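Local coordinates for protein vinylacetyl-CoA Delta-isomerase (Nitrosopumilus maritimus SCM1, PDB 6VJR) that probably catalyses 4-hydroxybutyryl-CoA dehydration and vinylacetyl-CoA isomerisation, using FAD and a [4Fe-4S] cluster, at residues A[88-92]-A[298-302]; A[366-371]-A[449-455]; A[373-377]-A[440-445]. One frame throughout, in Å; residues are numbered along the deposited sequence.

All three contacts are buried helix pairings near the flavin and iron-sulfur site. Contact 1 ties helix 77-94 to helix 295-314. Its Leu299 side chain lies about 6 Å from the [4Fe-4S] cluster and packs on Tyr440 of contact 3. The centres of contacts 1 and 3 are about 13 Å apart. Contact 3 contributes Glu443, a ligand of the iron ion. Contact 2, centred about 11 Å from contact 3, supplies residues of the FAD pocket. These two join where Lys366 NZ comes within 2.7 Å of Ser444 O, probably as a hydrogen bond. Contacts 1 and 2 do not touch, with nearest atoms about 10 Å apart, but both also meet a second subunit.

Contact 1: A[88-92]-A[298-302]; sequences RKLGQ and GLGDV
Arg88 grips Asp301 side-on, with NE and NH2 each facing one carboxylate oxygen. The two side chains cross at about a right angle, yet the guanidinium and carboxylate planes are only 14° apart. Arg88 NE bonds to Asp301 OD2 at 2.9 Å, and Arg88 NH2 to Asp301 OD1 at 2.8 Å. Both oxygens use their syn lone pairs. The arginine chain is extended, with CG anti to N (chi1 -175°), which carries the guanidinium across to the other helix. Gln92 comes from a different direction. Its NE2 meets Asp301 OD2 at 2.8 Å from above the carboxylate plane, so this oxygen takes two bonds. The helices can approach this closely because glycines face each other. The axes of segments 88-92 and 298-302 come within 7.4 Å at a crossing angle of -35°, and Gly91 CA lies 4.1 Å from Gly298 CA. This is close, glycine-mediated helix packing, here between helix 77-94 and helix 295-314. Gly298 CA lies 3.6 Å from Arg88 O, which leaves little room for a CB there. Leu299 CD1 rests on Gly91 CA at 3.6 Å, and Val302 CG2 packs against Gln92 O. Gln92 OE1 bonds to Tyr466 of a second subunit, while Arg88 has another salt bridge to Glu334.

Contact 2: A[366-371]-A[449-455]; sequences KHNVTR and GSPQAQR. With FAD (flavin-adenine dinucleotide), chain F.
His367 CA and Pro451 CA, 6.2 Å apart, are the closest CA pair across the two segments, where helix 359-369 meets the first turn of helix 451-461. The His367 ring reaches across and is held at both nitrogens. ND1 donates to Gln454 OE1 at 3.0 Å, almost straight at 175° and in the ring plane. On the other side NE2 accepts from Arg455 NH1 at 2.9 Å. That donor is tilted from the imidazole plane, and the bond is more bent. Together they fix the ring's rotation and are consistent with a proton on ND1. Pro451 O also lies at the ring edge, 3.4 Å from His367 CE1. The Gln454 chain bends at chi2 (93°), bringing its amide back so that NE2 bonds to Gly449 O at 3.2 Å. Lys366, modelled in two conformers, runs across this amide in the one described. Its ammonium bonds to Ser444 O and Gly447 O. Thr370 CG2 packs on Pro451 CG. Arg371 lays its guanidinium face over His367 CD2. Arg371 and Arg455 gather round Glu328 of a second subunit, and Arg455 also pairs with Asp324 there. The loop at Gly449 borders the flavin: Gly449 CA is 3.7 Å from FAD O4', and Ser450 OG is 3.4 Å from FAD C5'. Asp382 of a third subunit bonds to the same cofactor. The arrangement thus forms one wall of an FAD pocket at a subunit interface, as in the related acyl-CoA dehydrogenase fold.

Contact 3: A[373-377]-A[440-445]; sequences PYEIS and YLTESM. With FE (Fe (III) ion), chain I; FAD (flavin-adenine dinucleotide), chain F; SF4 (iron/sulfur cluster), chain E.
Pro373 sets its CB over one face of the Tyr440 ring, 3.8 Å from the ring centroid and 19° off the normal, a CH-pi contact. The same Pro373 CB lies 3.4 Å from Tyr440 O, whose carbonyl also takes the Ser444 hydroxyl. Tyr374 begins by pointing away from the other helix. With CG beside the backbone N (chi1 -72°), its ring turns back alongside. Leu441 CD2 then sits over the centre of that ring, 4.1 Å from the Tyr374 centroid. Tyr374 CE1 touches Met445 CE. The phenol OH bonds to Gln381 of a third subunit, which also receives Thr442 OG1. A serine in place of Tyr374 would probably leave Leu441 CD2 without the ring face it packs on and Gln381 without one of its partners. Ile376 follows, with CD1 and CG2 both 3.5 Å from Tyr440 OH. Ser377 comes next, modelled in two conformers. In the one described, its OG lies at the edge of the Tyr440 ring, near its plane, and bonds to Pro373 O at 2.9 Å. Segments 373-377 and 440-445 run nearly antiparallel, at 165°, and their axes come within 9.8 Å. On helix 437-446, with its wider pi-type turn at 440-443, Glu443 leaves the backbone away from 373-377, and its OE2 binds the iron ion, as do His289 and Tyr293. Helix 295-314 packs against Tyr440 and Ser377, and helix 320-345 against Ile376.

Contact 1: A[88-92]-A[298-302]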
loop_
_atom_site.group_PDB
_atom_site.type_symbol
_atom_site.label_atom_id
_atom_site.label_comp_id
_atom_site.label_asym_id
_atom_site.label_seq_id
_atom_site.Cartn_x
_atom_site.Cartn_y
_atom_site.Cartn_z
ATOM N N ARG A 88 9.064 -25.045 -0.804
ATOM C CA ARG A 88 9.525 -24.030 -1.754
ATOM C C ARG A 88 10.138 -24.725 -2.980
ATOM O O ARG A 88 9.932 -24.346 -4.131
ATOM C CB ARG A 88 10.493 -23.028 -1.123
ATOM C CG ARG A 88 10.865 -21.916 -2.094
ATOM C CD ARG A 88 11.691 -20.873 -1.439
ATOM N NE ARG A 88 11.922 -19.759 -2.373
ATOM C CZ ARG A 88 12.367 -18.587 -2.005
ATOM N NH1 ARG A 88 12.708 -18.351 -0.747
ATOM N NH2 ARG A 88 12.446 -17.617 -2.864
ATOM N N LYS A 89 10.905 -25.792 -2.735
ATOM C CA LYS A 89 11.483 -26.530 -3.850
ATOM C C LYS A 89 10.409 -27.106 -4.783
ATOM O O LYS A 89 10.542 -27.035 -6.000
ATOM C CB LYS A 89 12.402 -27.638 -3.314
ATOM C CG LYS A 89 13.020 -28.527 -4.334
ATOM C CD LYS A 89 13.843 -27.777 -5.322
ATOM C CE LYS A 89 15.041 -27.219 -4.786
ATOM N NZ LYS A 89 16.040 -27.356 -5.865
ATOM N N LEU A 90 9.365 -27.733 -4.243
ATOM C CA LEU A 90 8.292 -28.312 -5.064
ATOM C C LEU A 90 7.535 -27.207 -5.801
ATOM O O LEU A 90 7.155 -27.389 -6.959
ATOM C CB LEU A 90 7.394 -29.184 -4.187
ATOM C CG LEU A 90 7.988 -30.505 -3.707
ATOM C CD1 LEU A 90 7.145 -31.066 -2.575
ATOM C CD2 LEU A 90 8.036 -31.402 -4.910
ATOM N N GLY A 91 7.335 -26.064 -5.143
ATOM C CA GLY A 91 6.749 -24.924 -5.831
ATOM C C GLY A 91 7.569 -24.495 -7.067
ATOM O O GLY A 91 7.030 -24.191 -8.144
ATOM N N GLN A 92 8.883 -24.413 -6.905
ATOM C CA GLN A 92 9.781 -24.124 -8.016
ATOM C C GLN A 92 9.655 -25.158 -9.140
ATOM O O GLN A 92 9.745 -24.808 -10.303
ATOM C CB GLN A 92 11.225 -24.069 -7.554
ATOM C CG GLN A 92 11.567 -22.892 -6.664
ATOM C CD GLN A 92 13.039 -22.811 -6.344
ATOM O OE1 GLN A 92 13.834 -23.709 -6.658
ATOM N NE2 GLN A 92 13.408 -21.681 -5.790
ATOM N N GLY A 298 7.837 -20.571 -3.896
ATOM C CA GLY A 298 8.360 -21.252 -5.062
ATOM C C GLY A 298 7.616 -20.865 -6.354
ATOM O O GLY A 298 8.224 -20.691 -7.415
ATOM N N LEU A 299 6.296 -20.713 -6.264
ATOM C CA LEU A 299 5.520 -20.205 -7.380
ATOM C C LEU A 299 5.931 -18.760 -7.709
ATOM O O LEU A 299 6.071 -18.397 -8.871
ATOM C CB LEU A 299 4.035 -20.266 -7.043
ATOM C CG LEU A 299 3.341 -21.584 -7.343
ATOM C CD1 LEU A 299 3.983 -22.743 -6.577
ATOM C CD2 LEU A 299 1.882 -21.472 -7.069
ATOM N N GLY A 300 6.172 -17.957 -6.673
ATOM C CA GLY A 300 6.687 -16.612 -6.855
ATOM C C GLY A 300 7.998 -16.607 -7.626
ATOM O O GLY A 300 8.187 -15.780 -8.511
ATOM N N ASP A 301 8.908 -17.548 -7.289
ATOM C CA ASP A 301 10.187 -17.650 -7.987
ATOM C C ASP A 301 9.972 -17.906 -9.484
ATOM O O ASP A 301 10.615 -17.304 -10.344
ATOM C CB ASP A 301 11.000 -18.798 -7.394
ATOM C CG ASP A 301 11.499 -18.566 -5.970
ATOM O OD1 ASP A 301 11.699 -17.393 -5.597
ATOM O OD2 ASP A 301 11.697 -19.597 -5.220
ATOM N N VAL A 302 9.037 -18.788 -9.813
ATOM C CA VAL A 302 8.679 -19.082 -11.205
ATOM C C VAL A 302 8.133 -17.827 -11.897
ATOM O O VAL A 302 8.546 -17.518 -13.006
ATOM C CB VAL A 302 7.685 -20.258 -11.279
ATOM C CG1 VAL A 302 7.153 -20.446 -12.691
ATOM C CG2 VAL A 302 8.278 -21.549 -10.749
#

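Contact 2: A[366-371]-A[449-455]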
loop_
_atom_site.group_PDB
_atom_site.type_symbol
_atom_site.label_atom_id
_atom_site.label_comp_id
_atom_site.label_asym_id
_atom_site.label_seq_id
_atom_site.Cartn_x
_atom_site.Cartn_y
_atom_site.Cartn_z
ATOM N N LYS A 366 0.742 -16.241 6.604
ATOM C CA LYS A 366 -0.475 -16.381 5.810
ATOM C C LYS A 366 -1.095 -15.015 5.512
ATOM O O LYS A 366 -1.592 -14.799 4.412
ATOM C CB LYS A 366 -1.436 -17.292 6.570
ATOM C CG LYS A 366 -2.867 -17.080 6.163
ATOM C CD LYS A 366 -3.220 -17.639 4.797
ATOM C CE LYS A 366 -4.669 -17.449 4.623
ATOM N NZ LYS A 366 -5.195 -17.800 3.325
ATOM N N HIS A 367 -1.109 -14.110 6.488
ATOM C CA HIS A 367 -1.739 -12.810 6.225
ATOM C C HIS A 367 -1.037 -12.080 5.090
ATOM O O HIS A 367 -1.705 -11.449 4.249
ATOM C CB HIS A 367 -1.926 -11.994 7.494
ATOM C CG HIS A 367 -3.114 -11.104 7.443
ATOM N ND1 HIS A 367 -4.382 -11.634 7.305
ATOM C CD2 HIS A 367 -3.264 -9.771 7.460
ATOM C CE1 HIS A 367 -5.262 -10.611 7.323
ATOM N NE2 HIS A 367 -4.605 -9.487 7.399
ATOM N N ASN A 368 0.301 -12.145 5.063
ATOM C CA ASN A 368 1.049 -11.602 3.943
ATOM C C ASN A 368 0.715 -12.320 2.632
ATOM O O ASN A 368 0.689 -11.700 1.561
ATOM C CB ASN A 368 2.532 -11.486 4.248
ATOM C CG ASN A 368 2.806 -10.388 5.243
ATOM O OD1 ASN A 368 2.280 -9.268 5.116
ATOM N ND2 ASN A 368 3.645 -10.657 6.228
ATOM N N VAL A 369 0.610 -13.657 2.698
ATOM C CA VAL A 369 0.210 -14.462 1.542
ATOM C C VAL A 369 -1.116 -13.977 0.938
ATOM O O VAL A 369 -1.309 -14.064 -0.277
ATOM C CB VAL A 369 0.192 -15.955 1.923
ATOM C CG1 VAL A 369 -0.534 -16.848 0.933
ATOM C CG2 VAL A 369 1.611 -16.439 2.129
ATOM N N THR A 370 -2.045 -13.470 1.771
ATOM C CA THR A 370 -3.356 -13.005 1.278
ATOM C C THR A 370 -3.232 -11.732 0.438
ATOM O O THR A 370 -4.202 -11.378 -0.261
ATOM C CB THR A 370 -4.422 -12.821 2.371
ATOM O OG1 THR A 370 -4.139 -11.626 3.110
ATOM C CG2 THR A 370 -4.571 -14.058 3.262
ATOM N N ARG A 371 -2.079 -11.057 0.546
ATOM C CA ARG A 371 -1.841 -9.761 -0.092
ATOM C C ARG A 371 -0.851 -9.860 -1.259
ATOM O O ARG A 371 -1.121 -9.404 -2.367
ATOM C CB ARG A 371 -1.323 -8.792 0.982
ATOM C CG ARG A 371 -2.348 -8.463 2.054
ATOM C CD ARG A 371 -1.764 -7.662 3.201
ATOM N NE ARG A 371 -2.813 -7.197 4.106
ATOM C CZ ARG A 371 -2.621 -6.493 5.211
ATOM N NH1 ARG A 371 -1.422 -6.170 5.601
ATOM N NH2 ARG A 371 -3.646 -6.083 5.933
ATOM N N GLY A 449 -8.155 -20.647 5.939
ATOM C CA GLY A 449 -8.988 -19.586 6.458
ATOM C C GLY A 449 -8.782 -18.266 5.724
ATOM O O GLY A 449 -7.685 -17.873 5.328
ATOM N N SER A 450 -9.887 -17.544 5.615
ATOM C CA SER A 450 -9.913 -16.242 4.993
ATOM C C SER A 450 -9.114 -15.238 5.834
ATOM O O SER A 450 -8.855 -15.473 7.025
ATOM C CB SER A 450 -11.320 -15.800 4.824
ATOM O OG SER A 450 -12.127 -16.751 4.147
ATOM N N PRO A 451 -8.794 -14.028 5.316
ATOM C CA PRO A 451 -7.971 -13.072 6.043
ATOM C C PRO A 451 -8.466 -12.785 7.463
ATOM O O PRO A 451 -7.681 -12.676 8.412
ATOM C CB PRO A 451 -8.013 -11.809 5.175
ATOM C CG PRO A 451 -8.122 -12.383 3.767
ATOM C CD PRO A 451 -8.925 -13.648 3.905
ATOM N N GLN A 452 -9.780 -12.663 7.638
ATOM C CA GLN A 452 -10.301 -12.250 8.934
ATOM C C GLN A 452 -9.952 -13.278 10.004
ATOM O O GLN A 452 -9.761 -12.909 11.159
ATOM C CB GLN A 452 -11.800 -11.977 8.884
ATOM C CG GLN A 452 -12.349 -11.346 10.158
ATOM C CD GLN A 452 -11.865 -9.933 10.433
ATOM O OE1 GLN A 452 -11.092 -9.272 9.709
ATOM N NE2 GLN A 452 -12.253 -9.501 11.605
ATOM N N ALA A 453 -9.839 -14.553 9.597
ATOM C CA ALA A 453 -9.524 -15.606 10.561
ATOM C C ALA A 453 -8.129 -15.407 11.152
ATOM O O ALA A 453 -7.945 -15.608 12.348
ATOM C CB ALA A 453 -9.590 -16.974 9.920
ATOM N N GLN A 454 -7.171 -14.963 10.323
ATOM C CA GLN A 454 -5.849 -14.634 10.830
ATOM C C GLN A 454 -5.870 -13.458 11.783
ATOM O O GLN A 454 -5.161 -13.444 12.788
ATOM C CB GLN A 454 -4.726 -14.344 9.833
ATOM C CG GLN A 454 -4.366 -15.523 8.976
ATOM C CD GLN A 454 -5.177 -15.433 7.719
ATOM O OE1 GLN A 454 -5.025 -14.540 6.852
ATOM N NE2 GLN A 454 -5.997 -16.446 7.630
ATOM N N ARG A 455 -6.658 -12.416 11.443
ATOM C CA ARG A 455 -6.736 -11.242 12.284
ATOM C C ARG A 455 -7.264 -11.581 13.669
ATOM O O ARG A 455 -6.728 -11.100 14.666
ATOM C CB ARG A 455 -7.509 -10.148 11.562
ATOM C CG ARG A 455 -6.864 -9.757 10.231
ATOM C CD ARG A 455 -7.547 -8.530 9.597
ATOM N NE ARG A 455 -7.077 -7.273 10.180
ATOM C CZ ARG A 455 -5.966 -6.604 9.865
ATOM N NH1 ARG A 455 -5.098 -7.132 9.019
ATOM N NH2 ARG A 455 -5.746 -5.430 10.427
HETATM P PA FAD F . -16.573 -18.086 3.606
HETATM O O1A FAD F . -16.452 -18.556 4.997
HETATM O O2A FAD F . -17.907 -18.145 2.977
HETATM O O5B FAD F . -15.860 -16.663 3.557
HETATM C C5B FAD F . -16.355 -15.584 2.728
HETATM C C4B FAD F . -16.173 -14.293 3.471
HETATM O O4B FAD F . -17.114 -14.234 4.571
HETATM C C3B FAD F . -14.784 -14.030 4.083
HETATM O O3B FAD F . -14.453 -12.642 3.988
HETATM C C2B FAD F . -14.972 -14.428 5.542
HETATM O O2B FAD F . -14.073 -13.853 6.478
HETATM C C1B FAD F . -16.415 -13.977 5.782
HETATM N N9A FAD F . -17.095 -14.729 6.830
HETATM C C8A FAD F . -17.493 -16.049 6.852
HETATM N N7A FAD F . -18.119 -16.418 7.940
HETATM C C5A FAD F . -18.116 -15.271 8.713
HETATM C C6A FAD F . -18.629 -15.003 10.000
HETATM N N6A FAD F . -19.305 -15.906 10.711
HETATM N N1A FAD F . -18.407 -13.774 10.518
HETATM C C2A FAD F . -17.759 -12.867 9.763
HETATM N N3A FAD F . -17.265 -12.985 8.532
HETATM C C4A FAD F . -17.468 -14.227 8.052
HETATM N N1 FAD F . -10.236 -26.818 2.890
HETATM C C2 FAD F . -10.013 -28.115 3.287
HETATM O O2 FAD F . -10.536 -28.604 4.300
HETATM N N3 FAD F . -9.119 -28.884 2.567
HETATM C C4 FAD F . -8.437 -28.503 1.447
HETATM O O4 FAD F . -7.749 -29.284 0.813
HETATM C C4X FAD F . -8.763 -27.161 0.987
HETATM N N5 FAD F . -8.167 -26.710 -0.122
HETATM C C5X FAD F . -8.647 -25.538 -0.666
HETATM C C6 FAD F . -8.232 -25.127 -1.942
HETATM C C7 FAD F . -8.731 -23.980 -2.539
HETATM C C7M FAD F . -8.338 -23.635 -3.955
HETATM C C8 FAD F . -9.563 -23.121 -1.793
HETATM C C8M FAD F . -10.027 -21.817 -2.372
HETATM C C9 FAD F . -9.918 -23.453 -0.506
HETATM C C9A FAD F . -9.491 -24.681 0.059
HETATM N N10 FAD F . -9.934 -25.107 1.311
HETATM C C10 FAD F . -9.667 -26.392 1.784
HETATM C "C1'" FAD F . -11.029 -24.323 1.915
HETATM C "C2'" FAD F . -10.674 -23.066 2.671
HETATM O "O2'" FAD F . -10.213 -23.456 3.966
HETATM C "C3'" FAD F . -11.909 -22.162 2.788
HETATM O "O3'" FAD F . -12.150 -21.658 1.488
HETATM C "C4'" FAD F . -11.815 -21.057 3.852
HETATM O "O4'" FAD F . -11.863 -21.618 5.171
HETATM C "C5'" FAD F . -12.920 -20.025 3.724
HETATM O "O5'" FAD F . -14.183 -20.664 3.820
HETATM P P FAD F . -15.264 -20.483 2.714
HETATM O O1P FAD F . -14.760 -20.830 1.384
HETATM O O2P FAD F . -16.478 -21.155 3.204
HETATM O O3P FAD F . -15.581 -18.914 2.630
#

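Contact 3: A[373-377]-A[440-445]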
loop_
_atom_site.group_PDB
_atom_site.type_symbol
_atom_site.label_atom_id
_atom_site.label_comp_id
_atom_site.label_asym_id
_atom_site.label_seq_id
_atom_site.Cartn_x
_atom_site.Cartn_y
_atom_site.Cartn_z
ATOM N N PRO A 373 0.861 -12.122 -3.305
ATOM C CA PRO A 373 0.735 -12.759 -4.623
ATOM C C PRO A 373 -0.014 -11.870 -5.615
ATOM O O PRO A 373 0.287 -11.896 -6.811
ATOM C CB PRO A 373 0.062 -14.105 -4.335
ATOM C CG PRO A 373 0.551 -14.387 -2.916
ATOM C CD PRO A 373 0.451 -13.040 -2.220
ATOM N N TYR A 374 -1.031 -11.160 -5.111
ATOM C CA TYR A 374 -1.810 -10.278 -5.966
ATOM C C TYR A 374 -0.949 -9.171 -6.556
ATOM O O TYR A 374 -1.126 -8.795 -7.710
ATOM C CB TYR A 374 -3.023 -9.782 -5.217
ATOM C CG TYR A 374 -4.109 -10.826 -4.979
ATOM C CD1 TYR A 374 -4.060 -11.668 -3.875
ATOM C CD2 TYR A 374 -5.167 -10.994 -5.852
ATOM C CE1 TYR A 374 -5.041 -12.615 -3.638
ATOM C CE2 TYR A 374 -6.168 -11.915 -5.631
ATOM C CZ TYR A 374 -6.067 -12.782 -4.545
ATOM O OH TYR A 374 -7.043 -13.675 -4.236
ATOM N N GLU A 375 -0.009 -8.658 -5.776
ATOM C CA GLU A 375 0.875 -7.610 -6.257
ATOM C C GLU A 375 1.950 -8.164 -7.198
ATOM O O GLU A 375 2.348 -7.563 -8.219
ATOM C CB GLU A 375 1.477 -6.889 -5.073
ATOM C CG GLU A 375 2.370 -5.702 -5.488
ATOM C CD GLU A 375 1.785 -4.552 -6.299
ATOM O OE1 GLU A 375 0.572 -4.568 -6.535
ATOM O OE2 GLU A 375 2.553 -3.661 -6.761
ATOM N N ILE A 376 2.507 -9.342 -6.849
ATOM C CA ILE A 376 3.497 -9.959 -7.717
ATOM C C ILE A 376 2.875 -10.219 -9.088
ATOM O O ILE A 376 3.504 -9.998 -10.150
ATOM C CB ILE A 376 4.046 -11.218 -7.009
ATOM C CG1 ILE A 376 4.820 -10.874 -5.708
ATOM C CG2 ILE A 376 4.941 -12.012 -7.942
ATOM C CD1 ILE A 376 5.155 -12.061 -4.836
ATOM N N SER A 377 1.625 -10.674 -9.098
ATOM C CA SER A 377 0.929 -10.925 -10.344
ATOM C C SER A 377 0.709 -9.644 -11.141
ATOM O O SER A 377 0.885 -9.639 -12.361
ATOM C CB SER A 377 -0.380 -11.603 -10.064
ATOM O OG SER A 377 -0.140 -12.896 -9.552
ATOM N N TYR A 440 -2.484 -19.755 -6.929
ATOM C CA TYR A 440 -1.531 -18.733 -6.546
ATOM C C TYR A 440 -2.237 -17.539 -5.883
ATOM O O TYR A 440 -1.689 -16.917 -4.975
ATOM C CB TYR A 440 -0.694 -18.316 -7.756
ATOM C CG TYR A 440 0.438 -17.371 -7.411
ATOM C CD1 TYR A 440 1.374 -17.690 -6.458
ATOM C CD2 TYR A 440 0.503 -16.103 -7.945
ATOM C CE1 TYR A 440 2.403 -16.833 -6.125
ATOM C CE2 TYR A 440 1.531 -15.232 -7.608
ATOM C CZ TYR A 440 2.454 -15.558 -6.651
ATOM O OH TYR A 440 3.448 -14.702 -6.286
ATOM N N LEU A 441 -3.417 -17.201 -6.378
ATOM C CA LEU A 441 -4.174 -16.065 -5.884
ATOM C C LEU A 441 -5.250 -16.516 -4.914
ATOM O O LEU A 441 -5.140 -16.251 -3.715
ATOM C CB LEU A 441 -4.735 -15.204 -7.021
ATOM C CG LEU A 441 -3.708 -14.634 -7.982
ATOM C CD1 LEU A 441 -4.389 -13.736 -9.031
ATOM C CD2 LEU A 441 -2.633 -13.883 -7.248
ATOM N N THR A 442 -6.299 -17.178 -5.402
ATOM C CA THR A 442 -7.448 -17.384 -4.546
ATOM C C THR A 442 -7.192 -18.362 -3.388
ATOM O O THR A 442 -7.739 -18.165 -2.293
ATOM C CB THR A 442 -8.645 -17.772 -5.420
ATOM O OG1 THR A 442 -8.730 -16.892 -6.550
ATOM C CG2 THR A 442 -9.930 -17.603 -4.630
ATOM N N GLU A 443 -6.367 -19.402 -3.585
ATOM C CA GLU A 443 -6.059 -20.272 -2.470
ATOM C C GLU A 443 -5.119 -19.562 -1.490
ATOM O O GLU A 443 -5.224 -19.759 -0.290
ATOM C CB GLU A 443 -5.461 -21.591 -2.931
ATOM C CG GLU A 443 -5.660 -22.643 -1.851
ATOM C CD GLU A 443 -4.517 -22.876 -0.932
ATOM O OE1 GLU A 443 -3.390 -22.473 -1.337
ATOM O OE2 GLU A 443 -4.748 -23.528 0.113
ATOM N N SER A 444 -4.247 -18.669 -1.978
ATOM C CA SER A 444 -3.486 -17.808 -1.078
ATOM C C SER A 444 -4.430 -17.003 -0.182
ATOM O O SER A 444 -4.196 -16.778 1.002
ATOM C CB SER A 444 -2.505 -16.914 -1.844
ATOM O OG SER A 444 -1.472 -17.709 -2.404
ATOM N N MET A 445 -5.521 -16.502 -0.762
ATOM C CA MET A 445 -6.522 -15.759 -0.021
ATOM C C MET A 445 -7.245 -16.601 1.035
ATOM O O MET A 445 -7.374 -16.140 2.176
ATOM C CB MET A 445 -7.546 -15.187 -1.014
ATOM C CG MET A 445 -8.735 -14.404 -0.422
ATOM S SD MET A 445 -8.242 -12.992 0.553
ATOM C CE MET A 445 -7.736 -11.850 -0.738
HETATM FE FE FE I . -3.829 -24.423 1.588
HETATM P PA FAD F . -16.573 -18.086 3.606
HETATM O O1A FAD F . -16.452 -18.556 4.997
HETATM O O2A FAD F . -17.907 -18.145 2.977
HETATM O O5B FAD F . -15.860 -16.663 3.557
HETATM C C5B FAD F . -16.355 -15.584 2.728
HETATM C C4B FAD F . -16.173 -14.293 3.471
HETATM O O4B FAD F . -17.114 -14.234 4.571
HETATM C C3B FAD F . -14.784 -14.030 4.083
HETATM O O3B FAD F . -14.453 -12.642 3.988
HETATM C C2B FAD F . -14.972 -14.428 5.542
HETATM O O2B FAD F . -14.073 -13.853 6.478
HETATM C C1B FAD F . -16.415 -13.977 5.782
HETATM N N9A FAD F . -17.095 -14.729 6.830
HETATM C C8A FAD F . -17.493 -16.049 6.852
HETATM N N7A FAD F . -18.119 -16.418 7.940
HETATM C C5A FAD F . -18.116 -15.271 8.713
HETATM C C6A FAD F . -18.629 -15.003 10.000
HETATM N N6A FAD F . -19.305 -15.906 10.711
HETATM N N1A FAD F . -18.407 -13.774 10.518
HETATM C C2A FAD F . -17.759 -12.867 9.763
HETATM N N3A FAD F . -17.265 -12.985 8.532
HETATM C C4A FAD F . -17.468 -14.227 8.052
HETATM N N1 FAD F . -10.236 -26.818 2.890
HETATM C C2 FAD F . -10.013 -28.115 3.287
HETATM O O2 FAD F . -10.536 -28.604 4.300
HETATM N N3 FAD F . -9.119 -28.884 2.567
HETATM C C4 FAD F . -8.437 -28.503 1.447
HETATM O O4 FAD F . -7.749 -29.284 0.813
HETATM C C4X FAD F . -8.763 -27.161 0.987
HETATM N N5 FAD F . -8.167 -26.710 -0.122
HETATM C C5X FAD F . -8.647 -25.538 -0.666
HETATM C C6 FAD F . -8.232 -25.127 -1.942
HETATM C C7 FAD F . -8.731 -23.980 -2.539
HETATM C C7M FAD F . -8.338 -23.635 -3.955
HETATM C C8 FAD F . -9.563 -23.121 -1.793
HETATM C C8M FAD F . -10.027 -21.817 -2.372
HETATM C C9 FAD F . -9.918 -23.453 -0.506
HETATM C C9A FAD F . -9.491 -24.681 0.059
HETATM N N10 FAD F . -9.934 -25.107 1.311
HETATM C C10 FAD F . -9.667 -26.392 1.784
HETATM C "C1'" FAD F . -11.029 -24.323 1.915
HETATM C "C2'" FAD F . -10.674 -23.066 2.671
HETATM O "O2'" FAD F . -10.213 -23.456 3.966
HETATM C "C3'" FAD F . -11.909 -22.162 2.788
HETATM O "O3'" FAD F . -12.150 -21.658 1.488
HETATM C "C4'" FAD F . -11.815 -21.057 3.852
HETATM O "O4'" FAD F . -11.863 -21.618 5.171
HETATM C "C5'" FAD F . -12.920 -20.025 3.724
HETATM O "O5'" FAD F . -14.183 -20.664 3.820
HETATM P P FAD F . -15.264 -20.483 2.714
HETATM O O1P FAD F . -14.760 -20.830 1.384
HETATM O O2P FAD F . -16.478 -21.155 3.204
HETATM O O3P FAD F . -15.581 -18.914 2.630
HETATM FE FE1 SF4 E . -1.489 -25.689 0.132
HETATM FE FE2 SF4 E . 0.558 -24.826 -1.486
HETATM FE FE3 SF4 E . -0.976 -26.767 -2.288
HETATM FE FE4 SF4 E . 0.873 -27.243 -0.403
HETATM S S1 SF4 E . 1.256 -26.776 -2.560
HETATM S S2 SF4 E . -1.372 -27.937 -0.363
HETATM S S3 SF4 E . 0.718 -25.247 0.791
HETATM S S4 SF4 E . -1.700 -24.660 -1.823
#